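Side-chain contacts in hypothetical protein Atu2684 (Agrobacterium tumefaciens, PDB 2AXO), which is of unknown function but belongs to the DUF1223 family of the thioredoxin clan and carries a disulfide-bonded Cys-x-x-Cys pair: residues S94-N97 and T98-Q101; D136-D139 and A140-R143; A227-K231 and G232-V236. All blocks are in the same frame, centred on the assembly; numbering follows the deposited sequence.

Contact 1. Residues S94-N97 and T98-Q101; sequences SKEN and TERQ
The first turns of helix 95-107 bring K95 and E99 together one helical turn apart, just behind an N-cap at S94. Their contact is carried by K95 CD and CE against the carboxylate end of E99, with the ammonium farther off. CG of K95 stands anti to the backbone N (chi1 -160°), and the chain then bends. K95 CD passes 3.3 Å from E99 CD, and K95 CE lies 3.2 Å from E99 OE2. The two side chains cross obliquely. K95 NZ itself stays 4.1 Å from E99 OE2, beyond a salt bridge, so the opposite charges can attract only loosely; across the dimer interface NZ has a long, weak ion pair with D81 of the second subunit. E99 OE1 is also 4.2 Å from E96 OE2, a like-charged pair that may raise the proton affinity of one carboxylate slightly.

The N-cap is a single side-chain bond: S94 OG accepts from N97 N at 3.1 Å, with an N-H...O angle of 153°, and so caps an amide that also has a weak bond to S94 O. Further on, the i to i+4 ladder takes over, E99 N donating to K95 O at 2.9 Å and Q101 N to N97 O at 3.2 Å.

N97, T98, R100 and Q101 direct their polar ends elsewhere in the fold. N97 ND2 donates to the carbonyls of H79 and V203, and T98 OG1 bonds D81 OD1 of the same chain. R100 pairs with E47 of strand 45-50 and Q239 of strand 232-241, and Q101 bonds Y82, Y114 and Q117 of strand 117-120. A serine N-cap followed by a polar inner face, its ends bonded to the surrounding strands and loops, opens this helix of a domain that its family places in the thioredoxin clan.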
loop_
_atom_site.group_PDB
_atom_site.type_symbol
_atom_site.label_atom_id
_atom_site.label_comp_id
_atom_site.label_asym_id
_atom_site.label_seq_id
_atom_site.Cartn_x
_atom_site.Cartn_y
_atom_site.Cartn_z
ATOM N N SER A 94 11.035 -0.372 1.979
ATOM C CA SER A 94 11.190 -0.448 0.537
ATOM C C SER A 94 9.850 -0.746 -0.119
ATOM O O SER A 94 8.948 -1.330 0.491
ATOM C CB SER A 94 12.203 -1.528 0.148
ATOM O OG SER A 94 11.620 -2.814 0.186
ATOM N N LYS A 95 9.738 -0.338 -1.374
ATOM C CA LYS A 95 8.533 -0.540 -2.158
ATOM C C LYS A 95 8.348 -2.035 -2.404
ATOM O O LYS A 95 7.227 -2.538 -2.418
ATOM C CB LYS A 95 8.667 0.219 -3.482
ATOM C CG LYS A 95 7.362 0.521 -4.195
ATOM C CD LYS A 95 6.871 -0.654 -5.010
ATOM C CE LYS A 95 5.596 -0.297 -5.765
ATOM N NZ LYS A 95 4.480 0.075 -4.844
ATOM N N GLU A 96 9.460 -2.739 -2.586
ATOM C CA GLU A 96 9.432 -4.178 -2.830
ATOM C C GLU A 96 8.824 -4.927 -1.649
ATOM O O GLU A 96 8.081 -5.889 -1.833
ATOM C CB GLU A 96 10.846 -4.698 -3.106
ATOM C CG GLU A 96 11.428 -4.269 -4.454
ATOM C CD GLU A 96 11.546 -2.761 -4.592
ATOM O OE1 GLU A 96 12.199 -2.132 -3.734
ATOM O OE2 GLU A 96 10.987 -2.202 -5.561
ATOM N N ASN A 97 9.141 -4.489 -0.435
ATOM C CA ASN A 97 8.592 -5.134 0.749
ATOM C C ASN A 97 7.093 -4.931 0.796
ATOM O O ASN A 97 6.341 -5.847 1.120
ATOM C CB ASN A 97 9.202 -4.558 2.021
ATOM C CG ASN A 97 10.597 -5.055 2.267
ATOM O OD1 ASN A 97 11.048 -5.990 1.614
ATOM N ND2 ASN A 97 11.289 -4.440 3.220
ATOM N N THR A 98 6.658 -3.716 0.491
ATOM C CA THR A 98 5.238 -3.435 0.508
ATOM C C THR A 98 4.547 -4.281 -0.562
ATOM O O THR A 98 3.473 -4.832 -0.325
ATOM C CB THR A 98 4.956 -1.937 0.267
ATOM O OG1 THR A 98 5.701 -1.155 1.211
ATOM C CG2 THR A 98 3.471 -1.641 0.445
ATOM N N GLU A 99 5.167 -4.406 -1.729
ATOM C CA GLU A 99 4.574 -5.212 -2.791
ATOM C C GLU A 99 4.383 -6.662 -2.362
ATOM O O GLU A 99 3.418 -7.311 -2.771
ATOM C CB GLU A 99 5.430 -5.146 -4.057
ATOM C CG GLU A 99 5.461 -3.756 -4.668
ATOM C CD GLU A 99 6.143 -3.725 -6.013
ATOM O OE1 GLU A 99 7.292 -4.205 -6.108
ATOM O OE2 GLU A 99 5.532 -3.213 -6.976
ATOM N N ARG A 100 5.292 -7.171 -1.535
ATOM C CA ARG A 100 5.158 -8.547 -1.065
ATOM C C ARG A 100 3.925 -8.641 -0.169
ATOM O O ARG A 100 3.182 -9.615 -0.241
ATOM C CB ARG A 100 6.417 -8.996 -0.308
ATOM C CG ARG A 100 6.384 -10.454 0.164
ATOM C CD ARG A 100 7.775 -10.900 0.605
ATOM N NE ARG A 100 7.826 -12.273 1.122
ATOM C CZ ARG A 100 7.708 -13.368 0.376
ATOM N NH1 ARG A 100 7.520 -13.277 -0.936
ATOM N NH2 ARG A 100 7.806 -14.560 0.939
ATOM N N GLN A 101 3.687 -7.634 0.668
ATOM C CA GLN A 101 2.507 -7.688 1.516
ATOM C C GLN A 101 1.254 -7.636 0.633
ATOM O O GLN A 101 0.225 -8.211 0.983
ATOM C CB GLN A 101 2.499 -6.544 2.534
ATOM C CG GLN A 101 1.322 -6.585 3.500
ATOM C CD GLN A 101 1.383 -5.473 4.534
ATOM O OE1 GLN A 101 1.798 -4.353 4.232
ATOM N NE2 GLN A 101 0.948 -5.770 5.754
#

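Contact 2. Residues D136-D139 and A140-R143; sequences DRLD and AFKR
R137 lays its side chain over the ring of F141, one turn further along helix 131-143, in an i to i+4 arginine-phenylalanine contact on an amphipathic helix. The guanidinium and ring planes are only 13° apart, and F141 CZ sits 3.3 Å above the R137 guanidinium plane, offset toward its rim. NH1 of R137 comes closest, 3.1 Å from F141 CE1. The aliphatic part joins in: R137 CD lies over the ring face, 4.1 Å from the F141 centroid and 28° off the normal, as a CH-pi contact. A chi1 of -132°, off the staggered positions, together with a bend at chi2, carries the chain toward F141. The far end is held by a salt bridge from NH2 to D124, which should help fix the rotation of the guanidinium.

Apolar packing is lighter. L138 CD2 approaches F141 CD2 at 4.3 Å, and both side chains, with R137, rest on L120 of strand 117-120, joining the helix to the mixed sheet.

Backbone bonds run regularly from A140 N to D136 O through R143 N to D139 O.

Charge plays a weaker part on the exposed side, where D139 and R143 are also one turn apart. No N-H of the guanidinium points at the carboxylate; D139 OD2 instead lies 3.3 Å from the methylene CD of R143, while R143 NE is 4.3 Å away.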
loop_
_atom_site.group_PDB
_atom_site.type_symbol
_atom_site.label_atom_id
_atom_site.label_comp_id
_atom_site.label_asym_id
_atom_site.label_seq_id
_atom_site.Cartn_x
_atom_site.Cartn_y
_atom_site.Cartn_z
ATOM N N ASP A 136 0.363 -20.949 18.245
ATOM C CA ASP A 136 -0.759 -21.889 18.210
ATOM C C ASP A 136 -1.168 -22.156 16.762
ATOM O O ASP A 136 -1.576 -23.265 16.421
ATOM C CB ASP A 136 -1.968 -21.352 18.991
ATOM C CG ASP A 136 -1.694 -21.201 20.483
ATOM O OD1 ASP A 136 -0.943 -22.027 21.052
ATOM O OD2 ASP A 136 -2.251 -20.261 21.093
ATOM N N ARG A 137 -1.060 -21.137 15.916
ATOM C CA ARG A 137 -1.409 -21.285 14.507
ATOM C C ARG A 137 -0.394 -22.206 13.835
ATOM O O ARG A 137 -0.768 -23.122 13.106
ATOM C CB ARG A 137 -1.412 -19.925 13.800
ATOM C CG ARG A 137 -2.653 -19.638 12.947
ATOM C CD ARG A 137 -3.071 -20.830 12.099
ATOM N NE ARG A 137 -4.075 -20.475 11.097
ATOM C CZ ARG A 137 -4.704 -21.360 10.328
ATOM N NH1 ARG A 137 -4.440 -22.653 10.452
ATOM N NH2 ARG A 137 -5.587 -20.952 9.424
ATOM N N LEU A 138 0.891 -21.962 14.082
ATOM C CA LEU A 138 1.945 -22.787 13.489
ATOM C C LEU A 138 1.793 -24.245 13.894
ATOM O O LEU A 138 2.047 -25.148 13.098
ATOM C CB LEU A 138 3.327 -22.277 13.915
ATOM C CG LEU A 138 3.714 -20.926 13.312
ATOM C CD1 LEU A 138 5.065 -20.487 13.847
ATOM C CD2 LEU A 138 3.761 -21.058 11.791
ATOM N N ASP A 139 1.377 -24.466 15.137
ATOM C CA ASP A 139 1.184 -25.817 15.654
ATOM C C ASP A 139 0.015 -26.478 14.928
ATOM O O ASP A 139 0.075 -27.655 14.572
ATOM C CB ASP A 139 0.900 -25.759 17.155
ATOM C CG ASP A 139 0.761 -27.131 17.772
ATOM O OD1 ASP A 139 1.738 -27.904 17.717
ATOM O OD2 ASP A 139 -0.325 -27.431 18.314
ATOM N N ALA A 140 -1.048 -25.707 14.712
ATOM C CA ALA A 140 -2.228 -26.211 14.015
ATOM C C ALA A 140 -1.841 -26.638 12.604
ATOM O O ALA A 140 -2.345 -27.637 12.086
ATOM C CB ALA A 140 -3.311 -25.135 13.959
ATOM N N PHE A 141 -0.955 -25.869 11.976
ATOM C CA PHE A 141 -0.504 -26.202 10.631
ATOM C C PHE A 141 0.245 -27.529 10.641
ATOM O O PHE A 141 -0.012 -28.400 9.810
ATOM C CB PHE A 141 0.417 -25.114 10.067
ATOM C CG PHE A 141 -0.305 -23.877 9.613
ATOM C CD1 PHE A 141 -1.451 -23.970 8.830
ATOM C CD2 PHE A 141 0.180 -22.618 9.940
ATOM C CE1 PHE A 141 -2.105 -22.823 8.382
ATOM C CE2 PHE A 141 -0.465 -21.467 9.498
ATOM C CZ PHE A 141 -1.609 -21.572 8.718
ATOM N N LYS A 142 1.174 -27.677 11.584
ATOM C CA LYS A 142 1.969 -28.902 11.695
ATOM C C LYS A 142 1.095 -30.141 11.887
ATOM O O LYS A 142 1.325 -31.175 11.256
ATOM C CB LYS A 142 2.954 -28.801 12.866
ATOM C CG LYS A 142 3.785 -30.068 13.078
ATOM C CD LYS A 142 4.473 -30.074 14.437
ATOM C CE LYS A 142 5.313 -31.337 14.638
ATOM N NZ LYS A 142 4.520 -32.596 14.472
ATOM N N ARG A 143 0.104 -30.030 12.766
ATOM C CA ARG A 143 -0.807 -31.133 13.064
ATOM C C ARG A 143 -1.601 -31.553 11.829
ATOM O O ARG A 143 -2.143 -32.658 11.770
ATOM C CB ARG A 143 -1.765 -30.737 14.201
ATOM C CG ARG A 143 -1.081 -30.570 15.565
ATOM C CD ARG A 143 -1.923 -29.746 16.544
ATOM N NE ARG A 143 -3.047 -30.479 17.127
ATOM C CZ ARG A 143 -2.926 -31.440 18.041
ATOM N NH1 ARG A 143 -1.725 -31.794 18.483
ATOM N NH2 ARG A 143 -4.008 -32.043 18.522
#

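Contact 3. Residues A227-K231 and G232-V236; sequences AKVKK and GGCAV
V229 meets G233 and C234 where the chain turns from the end of helix 223-229 into strand 232-241, a local helix-to-strand junction closed by both side-chain packing and a backbone bond. The packing divides between the two branches of the valine. CG1 of V229, anti to the backbone N, lies over the glycine backbone, 3.8 Å from G233 CA. CG2, the other branch, lies beside the backbone N and reaches 3.9 Å from C234 SG, with C234 CB slightly farther off. C234 directs its CB toward the helix end, and its chi1 of 75° places the sulfur between its own backbone N and carbonyl carbon, facing the valine methyls. Both residues are buried: the pair packs the helix end against the sheet, on Y178 and L256, with V176 also on C234 and F156 of strand 152-156 also on V229.

The backbone element is a type I beta turn from V229 to G232. G232 N donates to V229 O at 2.9 Å with an N-H...O angle of 156°, although it approaches from above the carbonyl plane, 48° out of it. G232 is the first residue to leave helical conformation, with an almost fully extended phi. G233 N is a similar 3.0 Å from V229 O, but its angle is too poor for a hydrogen bond.

From here the strand enters an antiparallel sheet, G233 having a backbone bond with F179, C234 with L256 and A235 with A177. K228, just before the turn, makes a salt bridge to D205 and a cation-pi contact with Y178, while within the turn K230 NZ bonds the carbonyl of G258 and K231 lies against Y204 as a cation-pi pair.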
loop_
_atom_site.group_PDB
_atom_site.type_symbol
_atom_site.label_atom_id
_atom_site.label_comp_id
_atom_site.label_asym_id
_atom_site.label_seq_id
_atom_site.Cartn_x
_atom_site.Cartn_y
_atom_site.Cartn_z
ATOM N N ALA A 227 28.682 -12.211 0.001
ATOM C CA ALA A 227 28.859 -10.873 0.547
ATOM C C ALA A 227 27.557 -10.330 1.132
ATOM O O ALA A 227 27.562 -9.695 2.183
ATOM C CB ALA A 227 29.381 -9.928 -0.537
ATOM N N LYS A 228 26.441 -10.580 0.454
ATOM C CA LYS A 228 25.157 -10.096 0.945
ATOM C C LYS A 228 24.729 -10.810 2.221
ATOM O O LYS A 228 24.274 -10.173 3.166
ATOM C CB LYS A 228 24.074 -10.245 -0.129
ATOM C CG LYS A 228 24.369 -9.453 -1.390
ATOM C CD LYS A 228 23.113 -9.097 -2.154
ATOM C CE LYS A 228 22.371 -10.313 -2.656
ATOM N NZ LYS A 228 21.085 -9.882 -3.279
ATOM N N VAL A 229 24.871 -12.131 2.259
ATOM C CA VAL A 229 24.484 -12.861 3.458
ATOM C C VAL A 229 25.334 -12.385 4.639
ATOM O O VAL A 229 24.844 -12.276 5.763
ATOM C CB VAL A 229 24.659 -14.391 3.279
ATOM C CG1 VAL A 229 24.165 -15.117 4.515
ATOM C CG2 VAL A 229 23.895 -14.867 2.042
ATOM N N LYS A 230 26.604 -12.083 4.377
ATOM C CA LYS A 230 27.517 -11.620 5.416
ATOM C C LYS A 230 27.104 -10.295 6.049
ATOM O O LYS A 230 27.585 -9.945 7.124
ATOM C CB LYS A 230 28.935 -11.510 4.846
ATOM C CG LYS A 230 29.624 -12.844 4.654
ATOM C CD LYS A 230 29.919 -13.499 5.993
ATOM C CE LYS A 230 30.567 -14.861 5.808
ATOM N NZ LYS A 230 30.880 -15.498 7.119
ATOM N N LYS A 231 26.223 -9.552 5.382
ATOM C CA LYS A 231 25.751 -8.275 5.914
ATOM C C LYS A 231 24.754 -8.519 7.044
ATOM O O LYS A 231 24.339 -7.590 7.735
ATOM C CB LYS A 231 25.071 -7.442 4.816
ATOM C CG LYS A 231 26.029 -6.788 3.828
ATOM C CD LYS A 231 25.276 -6.082 2.699
ATOM C CE LYS A 231 24.384 -4.958 3.212
ATOM N NZ LYS A 231 23.665 -4.286 2.091
ATOM N N GLY A 232 24.375 -9.779 7.222
ATOM C CA GLY A 232 23.426 -10.139 8.258
ATOM C C GLY A 232 23.118 -11.610 8.097
ATOM O O GLY A 232 23.710 -12.460 8.761
ATOM N N GLY A 233 22.196 -11.916 7.197
ATOM C CA GLY A 233 21.854 -13.298 6.952
ATOM C C GLY A 233 20.837 -13.385 5.844
ATOM O O GLY A 233 20.540 -12.397 5.172
ATOM N N CYS A 234 20.304 -14.581 5.643
ATOM C CA CYS A 234 19.292 -14.763 4.628
ATOM C C CYS A 234 18.415 -15.919 5.061
ATOM O O CYS A 234 18.803 -16.737 5.899
ATOM C CB CYS A 234 19.931 -15.045 3.257
ATOM S SG CYS A 234 20.619 -16.699 3.005
ATOM N N ALA A 235 17.216 -15.953 4.508
ATOM C CA ALA A 235 16.273 -17.010 4.793
ATOM C C ALA A 235 15.934 -17.602 3.441
ATOM O O ALA A 235 15.694 -16.863 2.488
ATOM C CB ALA A 235 15.020 -16.434 5.447
ATOM N N VAL A 236 15.960 -18.926 3.347
ATOM C CA VAL A 236 15.606 -19.601 2.107
ATOM C C VAL A 236 14.179 -20.066 2.322
ATOM O O VAL A 236 13.889 -20.767 3.290
ATOM C CB VAL A 236 16.495 -20.837 1.840
ATOM C CG1 VAL A 236 15.980 -21.591 0.613
ATOM C CG2 VAL A 236 17.945 -20.402 1.611
#

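How the contacts relate
The three contacts are separate local arrangements in one chain, met in series. Contact 1 and contact 3 are the nearer pair, with centres 19 Å apart and nearest atoms about 8 Å apart. Contact 2 stands 27 Å from contact 1 and 28 Å from contact 3 between centres, and lies on the opposite side of the chain's centre from contact 3. Contact 2 meets the mixed sheet through L120. Contact 1 reaches that sheet through E47 and Q117, and through Q239 also the sheet of strands 196-212, 172-186, 232-241 and 247-257, whose strand 232-241 begins in contact 3. A235 of contact 3 touches V74 and L76, connecting the two sheets. Only contact 1 touches the second subunit.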